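Local atomic coordinates of protein PES4 (Saccharomyces cerevisiae, PDB entry 6EXX), a protein that probably binds RNA, with poly(A), poly(U) and mRNA 3'-UTR sequences as likely targets, using several RNA recognition motifs of which this domain is the fourth. Residues K16-L19 against K20-H24. Numbering follows the deposited sequence. Where two conformers were deposited one is given.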
# COMPACT_ATOMS: atom_id res chain seq x y z
N LYS A 16 4.52 7.22 -0.09
CA LYS A 16 3.71 7.33 -1.30
C LYS A 16 4.56 7.16 -2.55
O LYS A 16 4.14 6.53 -3.52
CB LYS A 16 2.98 8.68 -1.33
CG LYS A 16 2.12 8.88 -2.57
CD LYS A 16 1.38 10.21 -2.56
CE LYS A 16 0.40 10.30 -3.72
NZ LYS A 16 -0.20 11.65 -3.88
N GLU A 17 5.77 7.70 -2.52
CA GLU A 17 6.66 7.63 -3.66
C GLU A 17 7.07 6.18 -3.94
O GLU A 17 7.15 5.76 -5.10
CB GLU A 17 7.90 8.49 -3.41
CG GLU A 17 7.63 9.99 -3.44
CD GLU A 17 6.73 10.46 -2.31
OE1 GLU A 17 6.93 10.04 -1.15
OE2 GLU A 17 5.83 11.28 -2.58
N PHE A 18 7.32 5.43 -2.88
CA PHE A 18 7.65 4.02 -3.02
C PHE A 18 6.46 3.26 -3.61
O PHE A 18 6.62 2.45 -4.53
CB PHE A 18 8.01 3.46 -1.65
CG PHE A 18 8.32 1.99 -1.65
CD1 PHE A 18 9.35 1.48 -2.41
CD2 PHE A 18 7.58 1.13 -0.86
CE1 PHE A 18 9.63 0.13 -2.39
CE2 PHE A 18 7.87 -0.22 -0.83
CZ PHE A 18 8.89 -0.72 -1.59
N LEU A 19 5.26 3.50 -3.09
CA LEU A 19 4.07 2.82 -3.58
C LEU A 19 3.79 3.16 -5.04
O LEU A 19 3.41 2.30 -5.84
CB LEU A 19 2.86 3.15 -2.71
CG LEU A 19 2.97 2.70 -1.25
CD1 LEU A 19 1.77 3.19 -0.49
CD2 LEU A 19 3.13 1.19 -1.10
N LYS A 20 3.99 4.42 -5.41
CA LYS A 20 3.80 4.84 -6.79
C LYS A 20 4.80 4.12 -7.70
O LYS A 20 4.46 3.68 -8.80
CB LYS A 20 3.98 6.36 -6.90
CG LYS A 20 3.75 6.90 -8.29
CD LYS A 20 3.80 8.43 -8.32
CE LYS A 20 5.22 8.96 -8.14
NZ LYS A 20 5.29 10.46 -8.12
N TYR A 21 6.04 4.00 -7.24
CA TYR A 21 7.06 3.28 -7.97
C TYR A 21 6.66 1.82 -8.19
O TYR A 21 6.79 1.30 -9.30
CB TYR A 21 8.38 3.38 -7.22
CG TYR A 21 9.46 2.48 -7.74
CD1 TYR A 21 10.26 2.85 -8.81
CD2 TYR A 21 9.70 1.24 -7.15
CE1 TYR A 21 11.26 2.03 -9.28
CE2 TYR A 21 10.70 0.41 -7.61
CZ TYR A 21 11.47 0.82 -8.68
OH TYR A 21 12.46 -0.00 -9.16
N LEU A 22 6.16 1.16 -7.15
CA LEU A 22 5.74 -0.23 -7.29
C LEU A 22 4.67 -0.37 -8.36
O LEU A 22 4.71 -1.29 -9.18
CB LEU A 22 5.22 -0.78 -5.97
CG LEU A 22 6.23 -0.90 -4.84
CD1 LEU A 22 5.56 -1.44 -3.59
CD2 LEU A 22 7.43 -1.76 -5.22
N CYS A 23 3.70 0.54 -8.36
CA CYS A 23 2.65 0.50 -9.35
C CYS A 23 3.23 0.73 -10.75
O CYS A 23 2.90 0.00 -11.69
CB CYS A 23 1.56 1.53 -9.02
SG CYS A 23 0.57 1.11 -7.57
N HIS A 24 4.10 1.72 -10.90
CA HIS A 24 4.74 1.98 -12.19
C HIS A 24 5.50 0.75 -12.68
O HIS A 24 5.47 0.42 -13.86
CB HIS A 24 5.70 3.17 -12.09
CG HIS A 24 5.03 4.51 -12.13
ND1 HIS A 24 5.60 5.63 -11.56
CD2 HIS A 24 3.87 4.91 -12.68
CE1 HIS A 24 4.80 6.67 -11.75
NE2 HIS A 24 3.74 6.25 -12.43
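F18 and L22, one helical turn apart, illustrate how an i to i+4 pair lets an aromatic ring rest on a branched aliphatic side chain. The leucine approaches over one face of the ring: its CD1 lies 4.2 Å from the F18 ring centroid, 27° off the normal, a CH-pi contact. Both methyls lie over this same face near its CZ end, CD1 by the CE2 side, 3.8 Å from F18 CE2, and CD2 by the other, 4.1 Å from F18 CE1. With CG anti to the backbone N (chi1 178°), the F18 ring extends mainly outward, leaning only slightly toward the following turn; L22, its CG anti to the carbonyl carbon (chi1 -66°), reaches back to meet it. Beneath the pair, L22 N donates to F18 O at 3.0 Å. Equivalent bonds run from K20 N to K16 O, Y21 N to E17 O and C23 N to L19 O. At the helix start, N15 OD1 accepts a hydrogen bond from F18 N. L19 and L22 belong to the buried side of helix 16-25, L22 packing on F63 and L64. Cut back to an alanine, L22 would lose both methyls, which would probably uncover that face of F18 and leave a gap beside F63 and L64. In the beta-alpha-beta-beta-alpha-beta RRM fold, this first helix thus meets the second, 54-64, where L19 also touches L64, while L19 packs on I33 and I35 of strand 32-39.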